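Local coordinates for protein extracellular sialidase/neuraminidase, putative (Aspergillus fumigatus, PDB 2XZI) that acts as a KDNase, a sialidase-family glycoside hydrolase that probably releases terminal deaminoneuraminic acid (KDN) from glycans, at residues V108-D111 against I115-F118; Y154-R159 against T164-V169; M253-T258 against G263-D268; A289-L294 against K316-G321. All blocks are in the same frame, centred on the assembly; numbering follows the deposited sequence.

Contact 1: V108-D111 against I115-F118; sequences VVDD and IYLF
Val108 and Tyr116 face each other as an antiparallel hydrogen-bonded pair: Val108 N donates a hydrogen bond to Tyr116 O at 2.9 Å, and Tyr116 N donates one to Val108 O at 3.0 Å. Their side chains lie alongside on one face of the sheet. Val108 CG1, set between its own N and carbonyl carbon (chi1 58°), rests against Tyr116 CB at 3.9 Å. On the other face the non-hydrogen-bonded pair Val109 and Ile115 meets through CG2 and CG1, 4.1 Å apart. The two strands, 101-109 and 115-122, form the hairpin that starts one four-stranded blade of the sialidase beta-propeller. Where the chain leaves the first strand, Asp110 turns back toward the second, and its OD2 reaches the edge of the Tyr116 ring, in plane, 3.5 Å from CE2. The carboxylate is twisted 48° from the ring. Asp110 OD1 accepts a hydrogen bond from Asp111 N at 2.8 Å and is also salt-bridged to Arg216, while Gly214 N binds OD2; these partners fix the carboxylate's rotation. Arg216 N holds the Tyr116 hydroxyl, Trp218 makes an edge-to-face pair with the ring, and Leu198 of strand 198-202 packs on Val108, Asp110 and Tyr116.

Contact 2: Y154-R159 against T164-V169; sequences YLTESR and TWSKPV
Ser166 and Glu157 are brought together by matching bends: Ser166 OG sits between its backbone N and carbonyl carbon (chi1 63°), while Glu157 starts the same way and kinks at chi2, so that its carboxylate swings back to the serine. Ser166 OG therefore does double duty, accepting a hydrogen bond from Glu157 N at 3.1 Å and donating to Glu157 OE2 at 2.8 Å, which it meets from above the carboxylate plane. Ser166 N closes the ring of bonds on Glu157 O. One residue earlier on the strand, Thr156 has OG1 opposite its backbone N (chi1 175°) and donates a hydrogen bond to Ser166 O at 2.7 Å. Ser158 CB lies almost squarely over a face of Trp165, 3.6 Å from the centroid of the six-membered ring, and Ser158 OG comes within 2.8 Å of Thr164 O, though Asp160 OD1 competes weakly for that proton. Toward the start of the strand, Leu155 and Val169 form an antiparallel hydrogen-bonded pair, and Pro168 CB slants against Tyr154 CD2 at 3.5 Å. Ser158, Asp160, Gly162, Thr164 and Trp165 spell the Asp box, Ser-X-Asp-X-Gly-X-Thr-Trp, the turn that recurs in sialidase propellers; Gly162 N binds Ser158 OG, and Asp160 OD2 binds Thr164 OG1. Water 1 joins Arg159 N to Thr164 O at the turn's mouth. Ser166 OG takes the strand N-H of Glu157 in place of a backbone carbonyl, while the Thr156 and Ser158 hydroxyls approach loop carbonyls; the carboxylate's charge probably strengthens the donation from Ser166.

Contact 3: M253-T258 against G263-D268; sequences MVARGT and GAFAPD
Backbone hydrogen bonds join Val254 and Ala266 twice: Val254 N reaches Ala266 O at 2.9 Å, and Ala266 N reaches Val254 O at 3.0 Å. Beyond this pair the register slips, since Arg256 O accepts a hydrogen bond from Gly263 N at 2.9 Å, while Arg256 N and Ala264 O are bridged by water 2 instead of bonding directly. These strands, 250-258 and 261-268, make a hairpin on the outer side of a propeller blade; strand 250-258 bonds to strand 240-244 along its other edge, and the second strand is broken by a bulge or short loop. Among the CH-pi and apolar contacts, Ala255 CB stands over the centre of the Phe265 ring, 3.4 Å from the centroid and 3° off the normal. The carbonyl of Met253 lies at the ring's edge, its O 3.7 Å from Phe265 CD2. Bends at chi2 (-63°) and chi3 (-73°) fold Met253 alongside Pro267, with Met253 SD 3.9 Å from Pro267 CB. On the opposite face of the sheet, Val254 CG2 leans on Asp268 CB at 4.0 Å. The charged groups do not touch: Arg256 NH2 donates to water 3, which lies 3.0 Å from Asp268 OD2. Arg256 NE is held by Asp314 O, and Asp268 OD1 by Gly270 N.

Contact 4: A289-L294 against K316-G321; sequences ARTIFL and KKFNYG
A loop joining the third and fourth strands of one propeller blade drops Phe318 onto Thr291 and Phe293 of the second strand, 290-294. Of residues 316-321, Phe318 alone touches 289-294, through its ring; no hydrogen bond crosses, and even the nearest CA atoms, those of Phe293 and Phe318, are 7.9 Å apart. Phe293 CB sits over one face of the Phe318 ring, displaced toward CE2, which it approaches to 3.4 Å. From that CB the Phe293 side chain runs on with CG opposite its backbone N (chi1 -177°), which carries its ring beyond the Phe318 ring, so that the edge of Phe293 looks toward the face of Phe318. This edge-to-face pair is well tilted from a right angle, with planes at 52° and centroids 5.8 Å apart. Thr291 flanks the outer end of the Phe318 ring: its CG2 crosses slantwise 4.1 Å from CZ, and its carbonyl O lies 3.5 Å from CE2. Between loop and strand runs strand 305-310, whose Arg308 and Ser310 bond to the backbones of Phe293 and Thr291 and also touch Phe318. The loop itself is pinned by Ser310 OG on Lys317 O and by Asp312 OD2 on Lys317 N. A serine, an aspartate two residues on and an aromatic ring turned back over the blade, here with one extra residue in the turn, resemble a degenerate Asp box, the recurring turn between third and fourth strands in sialidase propellers.

Contacts 1 and 2 belong to one propeller blade, with centres 10 Å apart. Strand 115-122 takes part in the first and bonds to strand 152-158 of the second: Leu117 N lies 2.8 Å from Thr156 O, and Ile115 O also packs on Trp165. Contacts 3 and 4 sit on two other blades, 16 Å between centres, and meet where Arg256 NH2 packs against Lys316 CA at 3.5 Å. Contacts 2 and 4 lie on opposite sides of the chain's centre, 33 Å apart; contact 2 lies at an Asp box, and contact 4 at what is probably a degenerate one. None of the four contacts contains a residue of the KDN pockets; the side chain of Met253 in contact 3 is about 12 Å from a bound sugar.

Contact 1: V108-D111 against I115-F118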
# COMPACT_ATOMS: atom_id res chain seq x y z
N VAL A 108 -0.13 -8.18 5.99
CA VAL A 108 0.40 -8.05 7.33
C VAL A 108 1.14 -9.34 7.69
O VAL A 108 0.63 -10.43 7.46
CB VAL A 108 -0.71 -7.70 8.37
CG1 VAL A 108 -1.82 -8.75 8.40
CG2 VAL A 108 -0.10 -7.43 9.77
N VAL A 109 2.32 -9.18 8.27
CA VAL A 109 3.13 -10.31 8.69
C VAL A 109 2.79 -10.63 10.15
O VAL A 109 2.91 -9.78 11.02
CB VAL A 109 4.63 -10.04 8.53
CG1 VAL A 109 5.45 -11.25 9.03
CG2 VAL A 109 4.99 -9.69 7.07
N ASP A 110 2.37 -11.87 10.39
CA ASP A 110 2.05 -12.31 11.75
C ASP A 110 3.28 -12.89 12.46
O ASP A 110 4.31 -13.11 11.82
CB ASP A 110 0.88 -13.30 11.76
CG ASP A 110 -0.01 -13.16 12.99
OD1 ASP A 110 0.45 -12.61 14.03
OD2 ASP A 110 -1.17 -13.60 12.92
N ASP A 111 3.17 -13.13 13.78
CA ASP A 111 4.33 -13.48 14.63
C ASP A 111 5.00 -14.80 14.25
O ASP A 111 6.20 -15.00 14.51
CB ASP A 111 3.92 -13.60 16.11
CG ASP A 111 3.30 -12.34 16.67
OD1 ASP A 111 3.38 -11.27 16.04
OD2 ASP A 111 2.73 -12.44 17.78
N ILE A 115 2.17 -14.83 6.37
CA ILE A 115 1.87 -13.55 5.75
C ILE A 115 0.42 -13.56 5.26
O ILE A 115 0.07 -14.30 4.35
CB ILE A 115 2.82 -13.16 4.61
CG1 ILE A 115 4.29 -13.24 5.06
CG2 ILE A 115 2.47 -11.74 4.13
CD1 ILE A 115 4.98 -14.56 4.65
N TYR A 116 -0.41 -12.73 5.88
CA TYR A 116 -1.76 -12.55 5.47
C TYR A 116 -1.83 -11.48 4.40
O TYR A 116 -1.15 -10.46 4.49
CB TYR A 116 -2.60 -12.12 6.65
CG TYR A 116 -2.99 -13.18 7.66
CD1 TYR A 116 -3.85 -14.23 7.30
CD2 TYR A 116 -2.56 -13.09 8.98
CE1 TYR A 116 -4.24 -15.18 8.25
CE2 TYR A 116 -2.94 -14.03 9.92
CZ TYR A 116 -3.78 -15.06 9.53
OH TYR A 116 -4.21 -15.98 10.47
N LEU A 117 -2.65 -11.70 3.38
CA LEU A 117 -2.88 -10.70 2.35
C LEU A 117 -4.38 -10.52 2.14
O LEU A 117 -5.07 -11.39 1.59
CB LEU A 117 -2.14 -11.04 1.05
CG LEU A 117 -2.36 -10.11 -0.14
CD1 LEU A 117 -1.60 -8.83 0.05
CD2 LEU A 117 -1.85 -10.81 -1.38
N PHE A 118 -4.90 -9.40 2.62
CA PHE A 118 -6.27 -9.01 2.31
C PHE A 118 -6.33 -8.34 0.95
O PHE A 118 -5.40 -7.64 0.56
CB PHE A 118 -6.82 -8.07 3.38
CG PHE A 118 -7.11 -8.74 4.71
CD1 PHE A 118 -6.12 -8.87 5.69
CD2 PHE A 118 -8.39 -9.25 4.96
CE1 PHE A 118 -6.40 -9.52 6.91
CE2 PHE A 118 -8.67 -9.90 6.19
CZ PHE A 118 -7.67 -10.02 7.15

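Contact 2: Y154-R159 against T164-V169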
# COMPACT_ATOMS: atom_id res chain seq x y z
N TYR A 154 -11.43 -10.54 0.13
CA TYR A 154 -10.79 -11.84 0.12
C TYR A 154 -9.57 -11.88 1.02
O TYR A 154 -8.92 -10.86 1.26
CB TYR A 154 -10.38 -12.16 -1.30
CG TYR A 154 -11.48 -12.80 -2.13
CD1 TYR A 154 -12.39 -12.04 -2.86
CD2 TYR A 154 -11.58 -14.19 -2.21
CE1 TYR A 154 -13.37 -12.64 -3.65
CE2 TYR A 154 -12.57 -14.80 -3.00
CZ TYR A 154 -13.46 -14.03 -3.70
OH TYR A 154 -14.42 -14.65 -4.48
N LEU A 155 -9.23 -13.08 1.48
CA LEU A 155 -8.02 -13.30 2.25
C LEU A 155 -7.25 -14.49 1.73
O LEU A 155 -7.80 -15.58 1.58
CB LEU A 155 -8.36 -13.51 3.73
CG LEU A 155 -7.18 -13.77 4.67
CD1 LEU A 155 -6.24 -12.55 4.79
CD2 LEU A 155 -7.68 -14.19 6.06
N THR A 156 -5.97 -14.27 1.44
CA THR A 156 -5.04 -15.37 1.16
C THR A 156 -3.89 -15.27 2.16
O THR A 156 -3.70 -14.23 2.82
CB THR A 156 -4.57 -15.34 -0.30
OG1 THR A 156 -3.57 -16.35 -0.50
CG2 THR A 156 -3.97 -13.98 -0.67
N GLU A 157 -3.14 -16.35 2.31
CA GLU A 157 -1.95 -16.30 3.15
C GLU A 157 -0.87 -17.21 2.63
O GLU A 157 -1.13 -18.10 1.81
CB GLU A 157 -2.28 -16.59 4.62
CG GLU A 157 -2.72 -18.01 4.92
CD GLU A 157 -4.15 -18.29 4.52
OE1 GLU A 157 -5.03 -17.43 4.77
OE2 GLU A 157 -4.41 -19.38 3.98
N SER A 158 0.35 -16.94 3.07
CA SER A 158 1.50 -17.77 2.75
C SER A 158 2.13 -18.28 4.03
O SER A 158 2.29 -17.53 5.00
CB SER A 158 2.51 -16.98 1.92
OG SER A 158 3.72 -17.71 1.73
N ARG A 159 2.51 -19.57 4.01
CA ARG A 159 3.18 -20.18 5.16
C ARG A 159 4.66 -20.46 4.86
O ARG A 159 5.36 -21.03 5.71
CB ARG A 159 2.53 -21.52 5.51
CG ARG A 159 1.02 -21.55 5.54
CD ARG A 159 0.44 -20.69 6.66
NE ARG A 159 -1.01 -20.88 6.75
CZ ARG A 159 -1.75 -20.51 7.80
NH1 ARG A 159 -1.18 -19.88 8.84
NH2 ARG A 159 -3.06 -20.75 7.79
N THR A 164 4.48 -19.43 -1.91
CA THR A 164 3.18 -19.81 -2.43
C THR A 164 2.08 -19.24 -1.56
O THR A 164 2.29 -18.90 -0.38
CB THR A 164 3.00 -21.34 -2.50
OG1 THR A 164 3.02 -21.87 -1.18
CG2 THR A 164 4.10 -22.02 -3.35
N TRP A 165 0.90 -19.15 -2.17
CA TRP A 165 -0.28 -18.51 -1.60
C TRP A 165 -1.50 -19.41 -1.70
O TRP A 165 -1.70 -20.09 -2.71
CB TRP A 165 -0.55 -17.20 -2.37
CG TRP A 165 0.55 -16.24 -2.15
CD1 TRP A 165 1.70 -16.11 -2.90
CD2 TRP A 165 0.69 -15.35 -1.05
NE1 TRP A 165 2.52 -15.16 -2.34
CE2 TRP A 165 1.92 -14.68 -1.20
CE3 TRP A 165 -0.12 -15.03 0.06
CZ2 TRP A 165 2.38 -13.71 -0.28
CZ3 TRP A 165 0.32 -14.07 0.97
CH2 TRP A 165 1.57 -13.43 0.79
N SER A 166 -2.32 -19.41 -0.66
CA SER A 166 -3.55 -20.17 -0.67
C SER A 166 -4.57 -19.56 -1.66
O SER A 166 -4.51 -18.37 -1.97
CB SER A 166 -4.12 -20.23 0.74
OG SER A 166 -4.45 -18.93 1.19
N LYS A 167 -5.49 -20.38 -2.15
CA LYS A 167 -6.60 -19.84 -2.95
C LYS A 167 -7.35 -18.84 -2.07
O LYS A 167 -7.73 -19.18 -0.95
CB LYS A 167 -7.56 -20.94 -3.41
CG LYS A 167 -8.68 -20.40 -4.28
CD LYS A 167 -9.36 -21.52 -5.07
CE LYS A 167 -10.83 -21.22 -5.28
NZ LYS A 167 -11.62 -21.51 -4.06
N PRO A 168 -7.55 -17.61 -2.57
CA PRO A 168 -8.20 -16.62 -1.70
C PRO A 168 -9.59 -17.05 -1.24
O PRO A 168 -10.36 -17.59 -2.04
CB PRO A 168 -8.27 -15.37 -2.58
CG PRO A 168 -7.14 -15.54 -3.57
CD PRO A 168 -7.14 -17.02 -3.86
N VAL A 169 -9.87 -16.82 0.04
CA VAL A 169 -11.15 -17.14 0.64
C VAL A 169 -11.99 -15.87 0.75
O VAL A 169 -11.51 -14.81 1.18
CB VAL A 169 -10.99 -17.77 2.03
CG1 VAL A 169 -12.38 -18.10 2.64
CG2 VAL A 169 -10.15 -19.04 1.94
O HOH W 1 2.03 -21.16 1.70

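Contact 3: M253-T258 against G263-D268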
# COMPACT_ATOMS: atom_id res chain seq x y z
N MET A 253 -6.90 12.94 6.62
CA MET A 253 -7.90 12.89 7.68
C MET A 253 -7.41 11.95 8.78
O MET A 253 -7.17 10.77 8.53
CB MET A 253 -9.25 12.43 7.12
CG MET A 253 -9.85 13.37 6.07
SD MET A 253 -10.23 15.01 6.72
CE MET A 253 -11.67 14.63 7.70
N VAL A 254 -7.27 12.47 9.99
CA VAL A 254 -6.65 11.73 11.09
C VAL A 254 -7.63 11.48 12.24
O VAL A 254 -8.41 12.37 12.60
CB VAL A 254 -5.35 12.44 11.62
CG1 VAL A 254 -4.84 11.84 12.92
CG2 VAL A 254 -4.26 12.40 10.54
N ALA A 255 -7.60 10.27 12.78
CA ALA A 255 -8.31 9.96 14.01
C ALA A 255 -7.44 9.08 14.89
O ALA A 255 -6.60 8.32 14.38
CB ALA A 255 -9.63 9.28 13.73
N ARG A 256 -7.65 9.18 16.21
CA ARG A 256 -6.88 8.41 17.19
C ARG A 256 -7.81 7.60 18.07
O ARG A 256 -8.96 8.00 18.30
CB ARG A 256 -5.98 9.33 18.03
CG ARG A 256 -4.86 9.91 17.22
CD ARG A 256 -4.10 11.01 17.99
NE ARG A 256 -3.05 11.60 17.17
CZ ARG A 256 -3.22 12.62 16.34
NH1 ARG A 256 -4.41 13.21 16.21
NH2 ARG A 256 -2.19 13.07 15.63
N GLY A 257 -7.33 6.44 18.51
CA GLY A 257 -8.17 5.57 19.30
C GLY A 257 -7.43 4.37 19.84
O GLY A 257 -6.18 4.36 19.95
N THR A 258 -8.22 3.38 20.22
CA THR A 258 -7.72 2.11 20.72
C THR A 258 -8.67 1.04 20.17
O THR A 258 -9.62 1.35 19.44
CB THR A 258 -7.75 2.05 22.26
OG1 THR A 258 -9.12 2.06 22.68
CG2 THR A 258 -7.01 3.23 22.91
N GLY A 263 -11.88 8.36 18.33
CA GLY A 263 -12.45 9.69 18.29
C GLY A 263 -12.73 10.11 16.86
O GLY A 263 -12.60 9.30 15.92
N ALA A 264 -13.10 11.37 16.70
CA ALA A 264 -13.46 11.91 15.40
C ALA A 264 -12.28 12.03 14.43
O ALA A 264 -11.14 12.25 14.84
CB ALA A 264 -14.15 13.25 15.55
N PHE A 265 -12.60 11.89 13.15
CA PHE A 265 -11.67 12.24 12.08
C PHE A 265 -11.69 13.74 11.85
O PHE A 265 -12.75 14.36 11.83
CB PHE A 265 -12.01 11.52 10.78
CG PHE A 265 -11.53 10.09 10.75
CD1 PHE A 265 -12.30 9.08 11.32
CD2 PHE A 265 -10.31 9.76 10.13
CE1 PHE A 265 -11.86 7.74 11.31
CE2 PHE A 265 -9.88 8.42 10.11
CZ PHE A 265 -10.65 7.42 10.69
N ALA A 266 -10.50 14.32 11.67
CA ALA A 266 -10.35 15.74 11.39
C ALA A 266 -9.15 15.96 10.48
O ALA A 266 -8.18 15.19 10.54
CB ALA A 266 -10.19 16.53 12.69
N PRO A 267 -9.20 16.99 9.62
CA PRO A 267 -8.07 17.20 8.71
C PRO A 267 -6.81 17.57 9.49
O PRO A 267 -6.89 18.30 10.50
CB PRO A 267 -8.54 18.35 7.81
CG PRO A 267 -9.66 18.99 8.56
CD PRO A 267 -10.32 17.92 9.35
N ASP A 268 -5.67 17.04 9.05
CA ASP A 268 -4.38 17.41 9.62
C ASP A 268 -3.77 18.47 8.73
O ASP A 268 -3.31 18.19 7.63
CB ASP A 268 -3.45 16.19 9.69
CG ASP A 268 -2.15 16.48 10.42
OD1 ASP A 268 -1.68 17.64 10.41
OD2 ASP A 268 -1.60 15.54 11.03
O HOH W 2 -9.63 11.21 17.05
O HOH W 3 -2.14 15.45 13.97

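Contact 4: A289-L294 against K316-G321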
# COMPACT_ATOMS: atom_id res chain seq x y z
N ALA A 289 11.69 7.73 19.70
CA ALA A 289 10.66 6.99 18.98
C ALA A 289 10.26 7.73 17.71
O ALA A 289 10.18 8.97 17.71
CB ALA A 289 9.46 6.78 19.86
N ARG A 290 10.04 6.99 16.62
CA ARG A 290 9.74 7.61 15.32
C ARG A 290 8.61 6.91 14.58
O ARG A 290 8.55 5.68 14.53
CB ARG A 290 11.00 7.60 14.44
CG ARG A 290 12.25 8.30 15.05
CD ARG A 290 13.41 8.27 14.06
NE ARG A 290 14.76 8.42 14.62
CZ ARG A 290 15.48 7.42 15.14
NH1 ARG A 290 14.99 6.19 15.25
NH2 ARG A 290 16.71 7.66 15.55
N THR A 291 7.72 7.72 14.00
CA THR A 291 6.73 7.29 13.04
C THR A 291 7.11 7.96 11.74
O THR A 291 7.49 9.15 11.72
CB THR A 291 5.31 7.74 13.44
OG1 THR A 291 5.00 7.27 14.76
CG2 THR A 291 4.26 7.18 12.50
N ILE A 292 7.03 7.20 10.65
CA ILE A 292 7.32 7.67 9.29
C ILE A 292 6.01 7.79 8.50
O ILE A 292 5.11 6.96 8.62
CB ILE A 292 8.27 6.67 8.54
CG1 ILE A 292 9.39 6.10 9.43
CG2 ILE A 292 8.80 7.33 7.25
CD1 ILE A 292 10.37 7.14 10.04
N PHE A 293 5.90 8.86 7.70
CA PHE A 293 4.74 9.07 6.84
C PHE A 293 5.20 9.42 5.42
O PHE A 293 6.21 10.11 5.24
CB PHE A 293 3.84 10.18 7.39
CG PHE A 293 2.60 10.39 6.58
CD1 PHE A 293 1.56 9.46 6.61
CD2 PHE A 293 2.48 11.50 5.74
CE1 PHE A 293 0.41 9.64 5.85
CE2 PHE A 293 1.32 11.68 4.97
CZ PHE A 293 0.29 10.74 5.02
N LEU A 294 4.46 8.94 4.42
CA LEU A 294 4.76 9.21 3.02
C LEU A 294 3.48 9.45 2.24
O LEU A 294 2.54 8.66 2.30
CB LEU A 294 5.48 8.00 2.42
CG LEU A 294 5.86 8.02 0.93
CD1 LEU A 294 6.71 9.21 0.51
CD2 LEU A 294 6.59 6.71 0.64
N LYS A 316 1.37 13.82 16.50
CA LYS A 316 0.64 15.06 16.24
C LYS A 316 1.22 15.82 15.06
O LYS A 316 0.46 16.26 14.19
CB LYS A 316 0.59 15.96 17.48
CG LYS A 316 -0.31 17.19 17.28
CD LYS A 316 -0.64 17.89 18.59
CE LYS A 316 0.20 19.14 18.80
NZ LYS A 316 -0.53 20.15 19.63
N LYS A 317 2.54 15.97 15.04
CA LYS A 317 3.22 16.76 14.02
C LYS A 317 4.36 15.97 13.39
O LYS A 317 5.17 15.35 14.09
CB LYS A 317 3.78 18.07 14.59
CG LYS A 317 4.18 19.08 13.51
CD LYS A 317 4.85 20.32 14.08
CE LYS A 317 4.99 21.40 13.01
NZ LYS A 317 5.66 20.89 11.77
N PHE A 318 4.41 16.03 12.07
CA PHE A 318 5.54 15.52 11.30
C PHE A 318 6.44 16.67 10.85
O PHE A 318 5.97 17.80 10.64
CB PHE A 318 5.05 14.73 10.08
CG PHE A 318 4.46 13.40 10.42
CD1 PHE A 318 3.17 13.29 10.91
CD2 PHE A 318 5.22 12.24 10.28
CE1 PHE A 318 2.62 12.05 11.25
CE2 PHE A 318 4.69 11.00 10.63
CZ PHE A 318 3.39 10.90 11.12
N ASN A 319 7.73 16.39 10.71
CA ASN A 319 8.67 17.39 10.20
C ASN A 319 8.44 17.61 8.70
O ASN A 319 7.57 16.98 8.09
CB ASN A 319 10.14 17.03 10.53
CG ASN A 319 10.64 15.72 9.86
OD1 ASN A 319 9.99 15.11 9.00
ND2 ASN A 319 11.85 15.31 10.25
N TYR A 320 9.20 18.52 8.11
CA TYR A 320 9.11 18.74 6.68
C TYR A 320 9.48 17.46 5.93
O TYR A 320 8.82 17.08 4.95
CB TYR A 320 10.02 19.91 6.26
CG TYR A 320 9.98 20.21 4.78
CD1 TYR A 320 10.67 19.42 3.86
CD2 TYR A 320 9.24 21.29 4.30
CE1 TYR A 320 10.62 19.67 2.51
CE2 TYR A 320 9.20 21.56 2.91
CZ TYR A 320 9.90 20.74 2.03
OH TYR A 320 9.88 20.97 0.67
N GLY A 321 10.57 16.83 6.37
CA GLY A 321 11.02 15.58 5.78
C GLY A 321 11.89 15.85 4.57
O GLY A 321 12.66 16.81 4.55